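Local coordinates for Alpha/beta hydrolase fold protein (Marinomonas mediterranea, PDB 6CXT), which carries, on the phosphopantetheine arm of this carrier-protein domain, a pyrrole thioester made with a flavin-dependent oxidase; the whole protein probably also has hydrolase activity, at residues N11-G16 and M38-A43; E61-V66 and A70-Q75. All blocks are in the same frame, centred on the assembly; numbering follows the deposited sequence.

Contact 1: residues N11-G16 and M38-A43; sequences NDLLEG and MVLLLA
Leu13 reaches across to helix 35-49 and sets its two methyl groups against two consecutive residues, Leu40 and Leu41. CD2 is the closer branch. CD2 of Leu13 lies 3.8 Å from CB of Leu40 and 4.1 Å from CD1 of Leu40, so it rests beside the root and one branch of that side chain. The two leucines run alongside and past each other in opposite directions. They do not meet end on. Each CG lies beside its own backbone N and anti to the carbonyl carbon, with chi1 -48° in Leu13 and -64° in Leu40, and from there the two chains pass side by side. Each CB points toward the other segment. The second methyl of Leu13 is more loosely placed, with CD1 of Leu13 4.5 Å from CB of Leu41. The side chain of Leu41 also packs on Leu33 and Phe8. The contact is wholly apolar, with no hydrogen bond across it and only 133 Å² buried.

These residues join the first and second main helices of a phosphopantetheine carrier-protein fold. Helix 7-13 ends here in a wider pi-type turn at 11-13. Glu15 then leaves helical geometry with a positive phi of 50°. Helix 35-49 is regular through the contact, as in the bond from Leu42 N to Met38 O. The side chain of Leu40 is about 11 Å from the bound pyrrole-2-carbonyl thioester of phosphopantetheine.

The outer side of this junction is covered by the partner enzyme. Leu40 packs on Asn375 of one chain of the butyryl-CoA dehydrogenase, and Asp12 and Glu15 pack on Leu380 of that chain. OE1 of Glu15 is hydrogen-bonded to OG1 of Thr274 in another chain of that enzyme, where Arg277 also makes a weak hydrogen bond to Leu13 O.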
loop_
_atom_site.group_PDB
_atom_site.type_symbol
_atom_site.label_atom_id
_atom_site.label_comp_id
_atom_site.label_asym_id
_atom_site.label_seq_id
_atom_site.Cartn_x
_atom_site.Cartn_y
_atom_site.Cartn_z
ATOM N N ASN A 11 -9.705 32.741 13.609
ATOM C CA ASN A 11 -9.054 32.364 12.349
ATOM C C ASN A 11 -8.490 30.954 12.380
ATOM O O ASN A 11 -8.930 30.126 11.598
ATOM C CB ASN A 11 -8.015 33.400 11.926
ATOM C CG ASN A 11 -8.670 34.674 11.402
ATOM O OD1 ASN A 11 -9.746 34.649 10.792
ATOM N ND2 ASN A 11 -8.032 35.791 11.654
ATOM N N ASP A 12 -7.579 30.708 13.331
ATOM C CA ASP A 12 -6.958 29.417 13.563
ATOM C C ASP A 12 -7.897 28.357 14.153
ATOM O O ASP A 12 -7.913 27.235 13.645
ATOM C CB ASP A 12 -5.691 29.558 14.401
ATOM C CG ASP A 12 -4.533 30.217 13.625
ATOM O OD1 ASP A 12 -4.818 31.087 12.775
ATOM O OD2 ASP A 12 -3.351 29.880 13.893
ATOM N N LEU A 13 -8.670 28.680 15.200
ATOM C CA LEU A 13 -9.498 27.654 15.813
ATOM C C LEU A 13 -10.842 27.488 15.147
ATOM O O LEU A 13 -11.278 26.374 14.934
ATOM C CB LEU A 13 -9.593 27.781 17.343
ATOM C CG LEU A 13 -8.301 27.981 18.142
ATOM C CD1 LEU A 13 -8.548 27.876 19.650
ATOM C CD2 LEU A 13 -7.135 27.040 17.789
ATOM N N LEU A 14 -11.517 28.568 14.783
ATOM C CA LEU A 14 -12.873 28.391 14.262
ATOM C C LEU A 14 -12.956 28.555 12.754
ATOM O O LEU A 14 -13.982 28.192 12.138
ATOM C CB LEU A 14 -13.848 29.359 14.962
ATOM C CG LEU A 14 -14.043 29.085 16.457
ATOM C CD1 LEU A 14 -14.686 30.280 17.153
ATOM C CD2 LEU A 14 -14.796 27.778 16.706
ATOM N N GLU A 15 -11.895 29.132 12.175
ATOM C CA GLU A 15 -11.820 29.396 10.741
ATOM C C GLU A 15 -13.074 30.116 10.215
ATOM O O GLU A 15 -13.341 31.288 10.563
ATOM C CB GLU A 15 -11.572 28.071 9.995
ATOM C CG GLU A 15 -10.321 27.323 10.460
ATOM C CD GLU A 15 -9.629 26.569 9.322
ATOM O OE1 GLU A 15 -8.456 26.186 9.519
ATOM O OE2 GLU A 15 -10.258 26.388 8.247
ATOM N N GLY A 16 -13.848 29.391 9.405
ATOM C CA GLY A 16 -15.163 29.838 8.941
ATOM C C GLY A 16 -16.115 30.276 10.056
ATOM O O GLY A 16 -16.273 29.586 11.076
ATOM N N MET A 38 -6.707 23.399 22.436
ATOM C CA MET A 38 -5.923 23.882 23.578
ATOM C C MET A 38 -4.446 23.887 23.246
ATOM O O MET A 38 -3.737 24.836 23.540
ATOM C CB MET A 38 -6.244 23.066 24.847
ATOM C CG MET A 38 -5.447 23.418 26.094
ATOM S SD MET A 38 -5.941 25.077 26.709
ATOM C CE MET A 38 -7.676 24.864 27.149
ATOM N N VAL A 39 -3.979 22.836 22.560
ATOM C CA VAL A 39 -2.572 22.750 22.188
ATOM C C VAL A 39 -2.193 23.936 21.299
ATOM O O VAL A 39 -1.138 24.534 21.484
ATOM C CB VAL A 39 -2.229 21.369 21.512
ATOM C CG1 VAL A 39 -0.726 21.311 21.147
ATOM C CG2 VAL A 39 -2.534 20.255 22.510
ATOM N N LEU A 40 -3.036 24.240 20.334
ATOM C CA LEU A 40 -2.718 25.314 19.378
ATOM C C LEU A 40 -2.752 26.688 20.143
ATOM O O LEU A 40 -1.901 27.574 19.944
ATOM C CB LEU A 40 -3.740 25.310 18.224
ATOM C CG LEU A 40 -3.717 24.004 17.346
ATOM C CD1 LEU A 40 -4.700 24.133 16.209
ATOM C CD2 LEU A 40 -2.320 23.736 16.837
ATOM N N LEU A 41 -3.764 26.837 20.997
ATOM C CA LEU A 41 -3.899 28.081 21.784
ATOM C C LEU A 41 -2.657 28.249 22.683
ATOM O O LEU A 41 -2.023 29.306 22.676
ATOM C CB LEU A 41 -5.179 28.018 22.623
ATOM C CG LEU A 41 -5.468 29.276 23.509
ATOM C CD1 LEU A 41 -5.696 30.532 22.663
ATOM C CD2 LEU A 41 -6.694 28.996 24.368
ATOM N N LEU A 42 -2.284 27.205 23.427
ATOM C CA LEU A 42 -1.126 27.311 24.286
ATOM C C LEU A 42 0.129 27.644 23.515
ATOM O O LEU A 42 0.981 28.351 24.048
ATOM C CB LEU A 42 -0.885 26.077 25.175
ATOM C CG LEU A 42 -1.972 25.722 26.191
ATOM C CD1 LEU A 42 -1.572 24.511 27.019
ATOM C CD2 LEU A 42 -2.289 26.919 27.097
ATOM N N ALA A 43 0.260 27.146 22.278
ATOM C CA ALA A 43 1.477 27.441 21.476
ATOM C C ALA A 43 1.461 28.907 21.049
ATOM O O ALA A 43 2.475 29.598 21.152
ATOM C CB ALA A 43 1.579 26.509 20.241
#

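Contact 2: residues E61-V66 and A70-Q75; sequences EHFENV and AALINQ
Leu72 sets its CD1 methyl over one face of the His62 ring in a CH-pi contact. CD1 of Leu72 sits 3.7 Å from the centroid of the His62 ring and only 2° off the normal, almost exactly above the centre. CG of Leu72 is anti to its backbone N (chi1 177°), which carries the branched end over to the ring, and the two side chains cross at about a right angle.

Apolar packing comes from the other branch. CD2 of Leu72 lies 3.6 Å from CB of His62. CD2 of Leu72 also meets CE1 of Phe63 at 4.1 Å, approaching that ring obliquely. Phe63 and Leu72 both also pack on Ile53.

Among the hydrogen bonds, His62 ND1 pairs with the carbonyl O of Glu57, which fixes the ring's rotation beneath the leucine. With an alanine here, the Glu57 carbonyl would probably lose its mate and a gap would open under CD1 of Leu72. Across the segments, Ala70 N donates to Val66 O at 2.6 Å with an N-H...O angle of 166°. This is a bond of the first turn of helix 66-75. Asn65 is the N-cap: its OD1 accepts from Thr68 N. OG1 of Thr68 is hydrogen-bonded to His62 O, tying the incoming loop to the helix start. The arrangement is an asparagine N-cap at the start of the last helix of the phosphopantetheine carrier-protein fold.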
loop_
_atom_site.group_PDB
_atom_site.type_symbol
_atom_site.label_atom_id
_atom_site.label_comp_id
_atom_site.label_asym_id
_atom_site.label_seq_id
_atom_site.Cartn_x
_atom_site.Cartn_y
_atom_site.Cartn_z
ATOM N N GLU A 61 -11.837 28.443 35.463
ATOM C CA GLU A 61 -11.893 29.863 35.885
ATOM C C GLU A 61 -11.155 30.682 34.821
ATOM O O GLU A 61 -11.743 31.586 34.210
ATOM C CB GLU A 61 -11.329 30.101 37.305
ATOM C CG GLU A 61 -12.054 29.328 38.425
ATOM C CD GLU A 61 -11.383 27.982 38.821
ATOM O OE1 GLU A 61 -10.410 28.024 39.621
ATOM O OE2 GLU A 61 -11.827 26.881 38.367
ATOM N N HIS A 62 -9.896 30.324 34.560
ATOM C CA HIS A 62 -9.118 31.033 33.540
ATOM C C HIS A 62 -9.586 30.890 32.080
ATOM O O HIS A 62 -9.429 31.838 31.303
ATOM C CB HIS A 62 -7.641 30.698 33.671
ATOM C CG HIS A 62 -7.111 30.931 35.047
ATOM N ND1 HIS A 62 -6.423 29.970 35.758
ATOM C CD2 HIS A 62 -7.199 32.012 35.862
ATOM C CE1 HIS A 62 -6.089 30.457 36.942
ATOM N NE2 HIS A 62 -6.548 31.692 37.031
ATOM N N PHE A 63 -10.185 29.757 31.714
ATOM C CA PHE A 63 -10.462 29.475 30.291
ATOM C C PHE A 63 -11.909 29.630 29.980
ATOM O O PHE A 63 -12.400 29.269 28.891
ATOM C CB PHE A 63 -9.890 28.122 29.858
ATOM C CG PHE A 63 -8.394 28.132 29.765
ATOM C CD1 PHE A 63 -7.587 28.020 30.916
ATOM C CD2 PHE A 63 -7.770 28.328 28.516
ATOM C CE1 PHE A 63 -6.179 28.070 30.824
ATOM C CE2 PHE A 63 -6.384 28.388 28.428
ATOM C CZ PHE A 63 -5.583 28.238 29.565
ATOM N N GLU A 64 -12.598 30.293 30.899
ATOM C CA GLU A 64 -14.000 30.521 30.669
ATOM C C GLU A 64 -14.253 31.272 29.372
ATOM O O GLU A 64 -15.151 30.908 28.576
ATOM C CB GLU A 64 -14.605 31.279 31.880
ATOM C CG GLU A 64 -16.090 31.455 31.713
ATOM C CD GLU A 64 -16.752 32.227 32.833
ATOM O OE1 GLU A 64 -16.067 32.747 33.760
ATOM O OE2 GLU A 64 -17.983 32.295 32.740
ATOM N N ASN A 65 -13.485 32.324 29.133
ATOM C CA ASN A 65 -13.709 33.144 27.953
ATOM C C ASN A 65 -12.424 33.894 27.690
ATOM O O ASN A 65 -11.437 33.730 28.444
ATOM C CB ASN A 65 -14.908 34.111 28.143
ATOM C CG ASN A 65 -14.763 34.981 29.408
ATOM O OD1 ASN A 65 -13.691 35.552 29.661
ATOM N ND2 ASN A 65 -15.839 35.037 30.227
ATOM N N VAL A 66 -12.431 34.694 26.611
ATOM C CA VAL A 66 -11.236 35.457 26.209
ATOM C C VAL A 66 -10.789 36.467 27.314
ATOM O O VAL A 66 -9.586 36.627 27.609
ATOM C CB VAL A 66 -11.442 36.110 24.810
ATOM C CG1 VAL A 66 -10.337 37.098 24.468
ATOM C CG2 VAL A 66 -11.482 35.021 23.709
ATOM N N ALA A 70 -7.279 36.268 28.840
ATOM C CA ALA A 70 -6.453 37.506 28.828
ATOM C C ALA A 70 -5.987 37.865 30.272
ATOM O O ALA A 70 -4.768 38.088 30.495
ATOM C CB ALA A 70 -7.181 38.653 28.124
ATOM N N ALA A 71 -6.906 37.762 31.262
ATOM C CA ALA A 71 -6.546 38.085 32.657
ATOM C C ALA A 71 -5.417 37.192 33.170
ATOM O O ALA A 71 -4.468 37.689 33.796
ATOM C CB ALA A 71 -7.762 38.059 33.599
ATOM N N LEU A 72 -5.508 35.878 32.884
ATOM C CA LEU A 72 -4.439 34.942 33.269
ATOM C C LEU A 72 -3.095 35.268 32.622
ATOM O O LEU A 72 -2.039 35.229 33.292
ATOM C CB LEU A 72 -4.829 33.469 32.999
ATOM C CG LEU A 72 -3.741 32.413 33.315
ATOM C CD1 LEU A 72 -3.436 32.280 34.815
ATOM C CD2 LEU A 72 -4.156 31.074 32.723
ATOM N N ILE A 73 -3.116 35.551 31.320
ATOM C CA ILE A 73 -1.862 35.862 30.607
ATOM C C ILE A 73 -1.200 37.131 31.175
ATOM O O ILE A 73 0.044 37.209 31.292
ATOM C CB ILE A 73 -2.054 36.002 29.073
ATOM C CG1 ILE A 73 -2.757 34.753 28.479
ATOM C CG2 ILE A 73 -0.711 36.269 28.379
ATOM C CD1 ILE A 73 -3.414 34.990 27.138
ATOM N N ASN A 74 -2.030 38.106 31.547
ATOM C CA ASN A 74 -1.500 39.330 32.235
ATOM C C ASN A 74 -0.825 38.996 33.534
ATOM O O ASN A 74 0.328 39.378 33.736
ATOM C CB ASN A 74 -2.599 40.388 32.398
ATOM C CG ASN A 74 -3.054 40.933 31.056
ATOM O OD1 ASN A 74 -2.254 41.012 30.101
ATOM N ND2 ASN A 74 -4.345 41.268 30.951
ATOM N N GLN A 75 -1.497 38.192 34.363
ATOM C CA GLN A 75 -0.967 37.808 35.666
ATOM C C GLN A 75 0.387 37.144 35.513
ATOM O O GLN A 75 1.227 37.224 36.404
ATOM C CB GLN A 75 -1.956 36.888 36.394
ATOM C CG GLN A 75 -3.209 37.648 36.794
ATOM C CD GLN A 75 -4.230 36.823 37.508
ATOM O OE1 GLN A 75 -4.160 36.675 38.718
ATOM N NE2 GLN A 75 -5.230 36.324 36.769
#

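Overall arrangement
The two contacts lie on opposite sides of the chain's centre, about 16 Å apart between centres. They share no helix. Contact 1 joins helices 7-13 and 35-49, far apart in sequence. Contact 2 is local and joins helix 66-75 to the loop leading into it. Phe63 and Leu72 of contact 2 and Leu41 of contact 1 are buried. Leu13 and Leu40 are partly exposed, on the side facing the dehydrogenase. Contact 1 is purely aliphatic; contact 2 adds ring packing and helix-start hydrogen bonds. Phe63 CD2 is 3.7 Å from Met38 CE, and Phe63 CE2 is 4.1 Å from Leu41 CD2. Helix 35-49 thus supplies one side of contact 1 and also meets Phe63 of contact 2.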